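Local coordinates for solute binding protein MsmE (Bacillus subtilis subsp. subtilis str. 168, PDB 4R6H) that binds melibiose, raffinose and stachyose as the solute-binding component of an ABC transporter that imports these sugars, at residues Y75-L88 / F92-Y105. Residues are numbered along the deposited sequence; the frame is centred on the assembly and turned at random.
Sequences YENMMRVRMAANDL and FDTHGWGKIRYGEY
Met83 lays CG over one face of the Tyr105 ring, a CH-pi contact 3.8 Å from the centroid. A water lies in plane at the ring edge. Helix 75-84 of this bacterial solute-binding protein and the turn after it pack on the end of strand 91-92 and the loop and short helix that follow. The Tyr102 ring has Phe92 CD2 on one face and Arg101 CG on the other. Arg101 NH2 lies over the centre of the Trp97 ring. Met83 SD meets the Tyr102 ring obliquely, 3.5 Å from Tyr102 CE1, and also touches Tyr105, making two Met-aromatic contacts. The Met79 chain bends at chi2 and chi3 (-64° and -60°), which brings CE to Phe92 CG and Tyr102 CE1. Leu88 CD2 touches both Phe92 CE1 and Tyr105 CB, each at 3.6 Å. The water at Tyr105 OH accepts from that hydroxyl and donates to Met83 O and Asn86 OD1, at the Schellman motif, where Asn86 has positive phi. An alanine in place of Tyr105 would probably leave Met83 CG without its aromatic face and take one partner from this water. A second water joins Glu76 OE1 to Arg101 NH1, while Glu76 OE2 is hydrogen-bonded to Asn381 ND2. Asp93 OD1 accepts from His95 N in an Asx turn, and OD2 is hydrogen-bonded to Thr40 OG1. Tyr75 OH donates to Asp93 O at 2.6 Å, in the carbonyl plane on a lone pair.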
ATOM      1  N   TYR A  75      -1.948  -0.005  17.048  1.00 20.77           N
ATOM      2  CA  TYR A  75      -0.507   0.065  16.755  1.00 20.15           C
ATOM      3  C   TYR A  75       0.063   1.471  16.868  1.00 20.28           C
ATOM      4  O   TYR A  75       1.065   1.706  17.558  1.00 19.04           O
ATOM      5  CB  TYR A  75      -0.241  -0.504  15.353  1.00 19.56           C
ATOM      6  CG  TYR A  75       1.224  -0.733  15.071  1.00 17.06           C
ATOM      7  CD1 TYR A  75       2.033   0.285  14.609  1.00 16.62           C
ATOM      8  CD2 TYR A  75       1.786  -1.964  15.294  1.00 19.38           C
ATOM      9  CE1 TYR A  75       3.380   0.091  14.415  1.00 18.18           C
ATOM     10  CE2 TYR A  75       3.129  -2.191  15.066  1.00 17.71           C
ATOM     11  CZ  TYR A  75       3.923  -1.178  14.609  1.00 16.06           C
ATOM     12  OH  TYR A  75       5.277  -1.387  14.377  1.00 18.79           O
ATOM     13  N   GLU A  76      -0.552   2.422  16.169  1.00 19.91           N
ATOM     14  CA  GLU A  76      -0.043   3.777  16.106  1.00 19.16           C
ATOM     15  C   GLU A  76      -0.005   4.432  17.492  1.00 19.12           C
ATOM     16  O   GLU A  76       0.991   5.058  17.851  1.00 20.12           O
ATOM     17  CB  GLU A  76      -0.861   4.639  15.138  1.00 22.11           C
ATOM     18  CG  GLU A  76      -0.302   6.033  14.937  1.00 38.50           C
ATOM     19  CD  GLU A  76      -1.139   6.857  13.968  1.00 65.31           C
ATOM     20  OE1 GLU A  76      -1.759   6.263  13.064  1.00 42.58           O
ATOM     21  OE2 GLU A  76      -1.176   8.094  14.114  1.00 42.60           O
ATOM     22  N   ASN A  77      -1.093   4.301  18.236  1.00 21.09           N
ATOM     23  CA  ASN A  77      -1.154   4.858  19.582  1.00 23.44           C
ATOM     24  C   ASN A  77      -0.103   4.259  20.525  1.00 20.00           C
ATOM     25  O   ASN A  77       0.584   4.959  21.261  1.00 21.81           O
ATOM     26  CB  ASN A  77      -2.563   4.650  20.157  1.00 24.90           C
ATOM     27  CG  ASN A  77      -3.613   5.579  19.531  1.00 34.14           C
ATOM     28  OD1 ASN A  77      -3.324   6.715  19.188  1.00 44.43           O
ATOM     29  ND2 ASN A  77      -4.853   5.076  19.391  1.00 35.06           N
ATOM     30  N   MET A  78       0.058   2.947  20.479  1.00 19.79           N
ATOM     31  CA  MET A  78       1.059   2.291  21.323  0.50 21.77           C
ATOM     32  C   MET A  78       2.475   2.704  20.944  1.00 20.88           C
ATOM     33  O   MET A  78       3.297   2.968  21.802  1.00 20.53           O
ATOM     34  CB  MET A  78       0.897   0.775  21.248  0.50 23.65           C
ATOM     35  CG  MET A  78      -0.363   0.303  21.943  0.50 35.50           C
ATOM     36  SD  MET A  78      -0.593  -1.461  21.761  0.50 30.45           S
ATOM     37  CE  MET A  78      -2.025  -1.755  22.800  0.50 66.49           C
ATOM     38  N   MET A  79       2.772   2.796  19.649  1.00 19.37           N
ATOM     39  CA  MET A  79       4.116   3.205  19.252  1.00 19.37           C
ATOM     40  C   MET A  79       4.403   4.648  19.563  1.00 19.55           C
ATOM     41  O   MET A  79       5.535   4.998  19.882  1.00 21.13           O
ATOM     42  CB  MET A  79       4.396   2.863  17.771  1.00 20.83           C
ATOM     43  CG  MET A  79       4.543   1.363  17.528  1.00 20.67           C
ATOM     44  SD  MET A  79       5.960   0.615  18.371  1.00 23.87           S
ATOM     45  CE  MET A  79       7.296   1.557  17.636  1.00 29.35           C
ATOM     46  N   ARG A  80       3.367   5.484  19.493  1.00 18.75           N
ATOM     47  CA  ARG A  80       3.518   6.885  19.840  1.00 20.37           C
ATOM     48  C   ARG A  80       3.937   7.019  21.303  1.00 19.63           C
ATOM     49  O   ARG A  80       4.849   7.778  21.627  1.00 20.35           O
ATOM     50  CB  ARG A  80       2.226   7.657  19.561  1.00 22.58           C
ATOM     51  CG  ARG A  80       2.231   9.094  20.086  1.00 24.00           C
ATOM     52  CD  ARG A  80       0.909   9.807  19.824  1.00 25.06           C
ATOM     53  NE  ARG A  80      -0.277   9.028  20.182  1.00 30.72           N
ATOM     54  CZ  ARG A  80      -0.810   8.853  21.397  1.00 42.94           C
ATOM     55  NH1 ARG A  80      -0.333   9.445  22.489  1.00 37.56           N
ATOM     56  NH2 ARG A  80      -1.893   8.085  21.501  1.00 42.38           N
ATOM     57  N   VAL A  81       3.267   6.264  22.167  1.00 18.11           N
ATOM     58  CA  VAL A  81       3.539   6.310  23.605  1.00 20.17           C
ATOM     59  C   VAL A  81       4.922   5.709  23.839  1.00 21.15           C
ATOM     60  O   VAL A  81       5.706   6.275  24.578  1.00 21.17           O
ATOM     61  CB  VAL A  81       2.468   5.521  24.388  1.00 19.19           C
ATOM     62  CG1 VAL A  81       2.919   5.307  25.815  1.00 22.86           C
ATOM     63  CG2 VAL A  81       1.126   6.237  24.308  1.00 21.89           C
ATOM     64  N   ARG A  82       5.247   4.586  23.179  1.00 21.25           N
ATOM     65  CA  ARG A  82       6.569   3.982  23.370  1.00 23.19           C
ATOM     66  C   ARG A  82       7.710   4.891  22.901  1.00 22.06           C
ATOM     67  O   ARG A  82       8.758   4.935  23.551  1.00 24.58           O
ATOM     68  CB  ARG A  82       6.669   2.649  22.660  1.00 20.75           C
ATOM     69  CG  ARG A  82       5.887   1.560  23.368  1.00 21.60           C
ATOM     70  CD  ARG A  82       6.127   0.233  22.656  1.00 24.32           C
ATOM     71  NE  ARG A  82       5.698  -0.985  23.325  1.00 25.75           N
ATOM     72  CZ  ARG A  82       6.465  -1.716  24.143  1.00 29.57           C
ATOM     73  NH1 ARG A  82       5.989  -2.848  24.637  1.00 33.60           N
ATOM     74  NH2 ARG A  82       7.670  -1.307  24.505  1.00 30.73           N
ATOM     75  N   MET A  83       7.522   5.596  21.787  1.00 20.81           N
ATOM     76  CA  MET A  83       8.504   6.585  21.299  1.00 25.06           C
ATOM     77  C   MET A  83       8.702   7.696  22.323  1.00 28.74           C
ATOM     78  O   MET A  83       9.830   8.053  22.683  1.00 29.52           O
ATOM     79  CB  MET A  83       8.103   7.149  19.914  1.00 23.83           C
ATOM     80  CG  MET A  83       8.566   6.232  18.771  1.00 25.23           C
ATOM     81  SD  MET A  83       8.236   6.821  17.100  1.00 29.25           S
ATOM     82  CE  MET A  83       6.450   6.606  17.044  1.00 27.10           C
ATOM     83  N   ALA A  84       7.591   8.213  22.809  1.00 23.89           N
ATOM     84  CA  ALA A  84       7.631   9.293  23.835  1.00 28.95           C
ATOM     85  C   ALA A  84       8.335   8.846  25.118  1.00 31.24           C
ATOM     86  O   ALA A  84       9.019   9.641  25.783  1.00 30.90           O
ATOM     87  CB  ALA A  84       6.227   9.775  24.145  1.00 28.73           C
ATOM     88  N   ALA A  85       8.174   7.577  25.473  1.00 25.06           N
ATOM     89  CA  ALA A  85       8.820   6.964  26.637  1.00 23.94           C
ATOM     90  C   ALA A  85      10.295   6.557  26.418  1.00 28.89           C
ATOM     91  O   ALA A  85      10.958   6.096  27.356  1.00 31.82           O
ATOM     92  CB  ALA A  85       8.030   5.766  27.073  1.00 26.22           C
ATOM     93  N   ASN A  86      10.767   6.677  25.178  1.00 24.83           N
ATOM     94  CA  ASN A  86      12.041   6.076  24.765  1.00 26.60           C
ATOM     95  C   ASN A  86      12.128   4.614  25.219  1.00 32.47           C
ATOM     96  O   ASN A  86      13.091   4.193  25.856  1.00 31.82           O
ATOM     97  CB  ASN A  86      13.211   6.943  25.251  1.00 30.60           C
ATOM     98  CG  ASN A  86      13.832   7.714  24.118  1.00 47.31           C
ATOM     99  OD1 ASN A  86      13.721   8.937  24.047  1.00 69.08           O
ATOM    100  ND2 ASN A  86      14.445   6.986  23.180  1.00 58.22           N
ATOM    101  N   ASP A  87      11.081   3.859  24.888  1.00 25.54           N
ATOM    102  CA  ASP A  87      10.854   2.506  25.355  1.00 25.19           C
ATOM    103  C   ASP A  87      10.215   1.697  24.233  1.00 23.54           C
ATOM    104  O   ASP A  87       9.098   1.181  24.341  1.00 25.45           O
ATOM    105  CB  ASP A  87       9.957   2.481  26.618  1.00 27.89           C
ATOM    106  CG  ASP A  87       9.790   1.091  27.194  1.00 54.34           C
ATOM    107  OD1 ASP A  87      10.770   0.306  27.121  1.00 37.50           O
ATOM    108  OD2 ASP A  87       8.681   0.784  27.711  1.00 35.45           O
ATOM    109  N   LEU A  88      10.995   1.548  23.172  1.00 23.47           N
ATOM    110  CA  LEU A  88      10.536   0.882  21.981  1.00 22.04           C
ATOM    111  C   LEU A  88      10.663  -0.619  22.093  1.00 21.30           C
ATOM    112  O   LEU A  88      11.464  -1.125  22.836  1.00 23.29           O
ATOM    113  CB  LEU A  88      11.277   1.380  20.751  1.00 22.58           C
ATOM    114  CG  LEU A  88      10.849   2.753  20.212  1.00 26.42           C
ATOM    115  CD1 LEU A  88      11.371   3.891  21.099  1.00 32.82           C
ATOM    116  CD2 LEU A  88      11.300   2.928  18.784  1.00 26.29           C
ATOM    117  N   PHE A  92      10.382  -3.457  15.360  1.00 16.89           N
ATOM    118  CA  PHE A  92       9.060  -2.901  15.090  1.00 17.27           C
ATOM    119  C   PHE A  92       8.874  -2.670  13.590  1.00 16.44           C
ATOM    120  O   PHE A  92       9.798  -2.555  12.829  1.00 17.59           O
ATOM    121  CB  PHE A  92       8.814  -1.631  15.913  1.00 17.55           C
ATOM    122  CG  PHE A  92       9.861  -0.590  15.748  1.00 18.86           C
ATOM    123  CD1 PHE A  92      11.003  -0.591  16.554  1.00 18.19           C
ATOM    124  CD2 PHE A  92       9.749   0.371  14.771  1.00 20.74           C
ATOM    125  CE1 PHE A  92      11.986   0.360  16.351  1.00 17.22           C
ATOM    126  CE2 PHE A  92      10.728   1.338  14.598  1.00 20.35           C
ATOM    127  CZ  PHE A  92      11.844   1.319  15.383  1.00 20.28           C
ATOM    128  N   ASP A  93       7.614  -2.578  13.206  1.00 17.25           N
ATOM    129  CA  ASP A  93       7.205  -2.386  11.810  1.00 17.27           C
ATOM    130  C   ASP A  93       7.040  -0.895  11.536  1.00 17.22           C
ATOM    131  O   ASP A  93       6.291  -0.175  12.252  1.00 18.58           O
ATOM    132  CB  ASP A  93       5.904  -3.139  11.652  1.00 17.44           C
ATOM    133  CG  ASP A  93       5.405  -3.283  10.196  1.00 17.85           C
ATOM    134  OD1 ASP A  93       5.946  -2.640   9.285  1.00 17.67           O
ATOM    135  OD2 ASP A  93       4.405  -4.068  10.039  1.00 18.63           O
ATOM    136  N   THR A  94       7.741  -0.391  10.533  1.00 16.95           N
ATOM    137  CA  THR A  94       7.591   1.012  10.183  1.00 16.52           C
ATOM    138  C   THR A  94       6.432   1.300   9.207  1.00 21.59           C
ATOM    139  O   THR A  94       6.057   2.456   9.057  1.00 19.16           O
ATOM    140  CB  THR A  94       8.906   1.581   9.628  1.00 20.90           C
ATOM    141  OG1 THR A  94       9.309   0.832   8.483  1.00 20.95           O
ATOM    142  CG2 THR A  94      10.009   1.468  10.674  1.00 20.65           C
ATOM    143  N   HIS A  95       5.918   0.266   8.545  1.00 18.99           N
ATOM    144  CA  HIS A  95       4.734   0.286   7.680  1.00 21.38           C
ATOM    145  C   HIS A  95       4.513   1.539   6.844  1.00 21.14           C
ATOM    146  O   HIS A  95       3.416   2.107   6.852  1.00 23.21           O
ATOM    147  CB  HIS A  95       3.485  -0.061   8.507  1.00 19.59           C
ATOM    148  CG  HIS A  95       3.102   0.959   9.544  1.00 22.02           C
ATOM    149  ND1 HIS A  95       1.957   1.728   9.433  1.00 24.08           N
ATOM    150  CD2 HIS A  95       3.626   1.248  10.754  1.00 20.02           C
ATOM    151  CE1 HIS A  95       1.845   2.494  10.500  1.00 26.47           C
ATOM    152  NE2 HIS A  95       2.835   2.211  11.325  1.00 22.54           N
ATOM    153  N   GLY A  96       5.548   1.951   6.135  1.00 21.50           N
ATOM    154  CA  GLY A  96       5.479   3.101   5.208  1.00 22.69           C
ATOM    155  C   GLY A  96       5.858   4.440   5.767  1.00 25.84           C
ATOM    156  O   GLY A  96       5.794   5.439   5.055  1.00 27.45           O
ATOM    157  N   TRP A  97       6.264   4.466   7.033  1.00 21.71           N
ATOM    158  CA  TRP A  97       6.616   5.689   7.735  1.00 25.13           C
ATOM    159  C   TRP A  97       8.047   5.656   8.281  1.00 24.62           C
ATOM    160  O   TRP A  97       8.343   6.395   9.219  1.00 22.76           O
ATOM    161  CB  TRP A  97       5.629   5.918   8.886  1.00 23.10           C
ATOM    162  CG  TRP A  97       4.199   6.105   8.488  1.00 24.75           C
ATOM    163  CD1 TRP A  97       3.246   5.116   8.325  1.00 32.03           C
ATOM    164  CD2 TRP A  97       3.550   7.337   8.220  1.00 26.90           C
ATOM    165  NE1 TRP A  97       2.054   5.679   7.950  1.00 34.61           N
ATOM    166  CE2 TRP A  97       2.207   7.038   7.875  1.00 32.67           C
ATOM    167  CE3 TRP A  97       3.969   8.666   8.230  1.00 28.36           C
ATOM    168  CZ2 TRP A  97       1.270   8.038   7.570  1.00 30.09           C
ATOM    169  CZ3 TRP A  97       3.040   9.660   7.910  1.00 42.23           C
ATOM    170  CH2 TRP A  97       1.712   9.325   7.572  1.00 31.87           C
ATOM    171  N   GLY A  98       8.897   4.820   7.696  1.00 24.27           N
ATOM    172  CA  GLY A  98      10.265   4.590   8.193  1.00 27.80           C
ATOM    173  C   GLY A  98      11.083   5.852   8.451  1.00 28.31           C
ATOM    174  O   GLY A  98      11.601   6.072   9.557  1.00 29.64           O
ATOM    175  N   LYS A  99      11.154   6.726   7.451  1.00 28.19           N
ATOM    176  CA  LYS A  99      11.982   7.917   7.573  1.00 29.24           C
ATOM    177  C   LYS A  99      11.273   8.993   8.383  1.00 31.94           C
ATOM    178  O   LYS A  99      11.828   9.529   9.337  1.00 36.56           O
ATOM    179  CB  LYS A  99      12.351   8.454   6.210  1.00 36.10           C
ATOM    180  CG  LYS A  99      13.096   7.470   5.337  1.00 38.19           C
ATOM    181  CD  LYS A  99      13.337   8.137   3.992  1.00 43.15           C
ATOM    182  CE  LYS A  99      14.461   7.494   3.236  1.00 42.08           C
ATOM    183  NZ  LYS A  99      14.587   8.153   1.901  1.00 32.99           N
ATOM    184  N   ILE A 100      10.028   9.279   8.021  1.00 32.38           N
ATOM    185  CA  ILE A 100       9.310  10.428   8.582  1.00 36.20           C
ATOM    186  C   ILE A 100       9.006  10.282  10.061  1.00 30.09           C
ATOM    187  O   ILE A 100       9.161  11.218  10.827  1.00 32.72           O
ATOM    188  CB  ILE A 100       7.981  10.699   7.825  1.00 45.00           C
ATOM    189  CG1 ILE A 100       8.294  11.230   6.417  1.00 85.20           C
ATOM    190  CG2 ILE A 100       7.084  11.662   8.611  1.00 53.86           C
ATOM    191  CD1 ILE A 100       7.117  11.842   5.686  1.00 71.07           C
ATOM    192  N   ARG A 101       8.561   9.093  10.453  1.00 28.83           N
ATOM    193  CA  ARG A 101       8.108   8.862  11.807  1.00 27.01           C
ATOM    194  C   ARG A 101       9.186   8.203  12.664  1.00 28.91           C
ATOM    195  O   ARG A 101       9.288   8.485  13.853  1.00 28.04           O
ATOM    196  CB  ARG A 101       6.865   7.984  11.748  1.00 24.47           C
ATOM    197  CG  ARG A 101       6.130   7.796  13.049  1.00 26.56           C
ATOM    198  CD  ARG A 101       4.759   7.169  12.859  1.00 26.56           C
ATOM    199  NE  ARG A 101       3.790   7.979  12.097  1.00 27.08           N
ATOM    200  CZ  ARG A 101       2.597   7.560  11.665  1.00 26.02           C
ATOM    201  NH1 ARG A 101       2.157   6.315  11.891  1.00 26.45           N
ATOM    202  NH2 ARG A 101       1.810   8.382  10.980  1.00 36.23           N
ATOM    203  N   TYR A 102       9.981   7.315  12.070  1.00 24.87           N
ATOM    204  CA  TYR A 102      10.920   6.502  12.867  1.00 30.27           C
ATOM    205  C   TYR A 102      12.400   6.808  12.684  1.00 35.81           C
ATOM    206  O   TYR A 102      13.241   6.127  13.277  1.00 29.09           O
ATOM    207  CB  TYR A 102      10.661   5.031  12.590  1.00 23.84           C
ATOM    208  CG  TYR A 102       9.350   4.582  13.149  1.00 22.77           C
ATOM    209  CD1 TYR A 102       9.227   4.354  14.522  1.00 28.87           C
ATOM    210  CD2 TYR A 102       8.229   4.370  12.362  1.00 20.46           C
ATOM    211  CE1 TYR A 102       8.053   3.923  15.066  1.00 27.78           C
ATOM    212  CE2 TYR A 102       7.024   3.915  12.906  1.00 23.26           C
ATOM    213  CZ  TYR A 102       6.949   3.708  14.280  1.00 26.72           C
ATOM    214  OH  TYR A 102       5.797   3.240  14.868  1.00 28.76           O
ATOM    215  N   GLY A 103      12.719   7.834  11.900  1.00 33.94           N
ATOM    216  CA  GLY A 103      14.103   8.137  11.570  1.00 39.31           C
ATOM    217  C   GLY A 103      15.028   8.237  12.771  1.00 37.50           C
ATOM    218  O   GLY A 103      16.147   7.733  12.739  1.00 42.05           O
ATOM    219  N   GLU A 104      14.559   8.861  13.840  1.00 29.62           N
ATOM    220  CA  GLU A 104      15.371   9.055  15.035  1.00 32.50           C
ATOM    221  C   GLU A 104      15.533   7.831  15.935  1.00 33.29           C
ATOM    222  O   GLU A 104      16.303   7.875  16.862  1.00 32.83           O
ATOM    223  CB  GLU A 104      14.804  10.188  15.904  1.00 39.08           C
ATOM    224  CG  GLU A 104      14.694  11.534  15.198  1.00 46.54           C
ATOM    225  CD  GLU A 104      15.979  11.944  14.492  1.00 81.10           C
ATOM    226  OE1 GLU A 104      17.076  11.706  15.040  1.00 66.11           O
ATOM    227  OE2 GLU A 104      15.888  12.503  13.381  1.00 61.42           O
ATOM    228  N   TYR A 105      14.812   6.750  15.674  1.00 23.99           N
ATOM    229  CA  TYR A 105      14.845   5.581  16.563  1.00 26.03           C
ATOM    230  C   TYR A 105      15.483   4.333  15.932  1.00 23.82           C
ATOM    231  O   TYR A 105      15.775   3.389  16.636  1.00 22.99           O
ATOM    232  CB  TYR A 105      13.418   5.232  17.005  1.00 24.30           C
ATOM    233  CG  TYR A 105      12.751   6.365  17.755  1.00 24.14           C
ATOM    234  CD1 TYR A 105      12.973   6.548  19.100  1.00 26.75           C
ATOM    235  CD2 TYR A 105      11.927   7.264  17.086  1.00 34.74           C
ATOM    236  CE1 TYR A 105      12.388   7.615  19.795  1.00 29.53           C
ATOM    237  CE2 TYR A 105      11.334   8.327  17.767  1.00 30.96           C
ATOM    238  CZ  TYR A 105      11.587   8.487  19.107  1.00 29.87           C
ATOM    239  OH  TYR A 105      10.978   9.537  19.760  1.00 34.12           O
TER
HETATM  240  O   HOH W   1      -0.199   5.164  10.958  1.00 41.39           O
HETATM  241  O   HOH W   2      11.623  10.095  22.266  1.00 47.39           O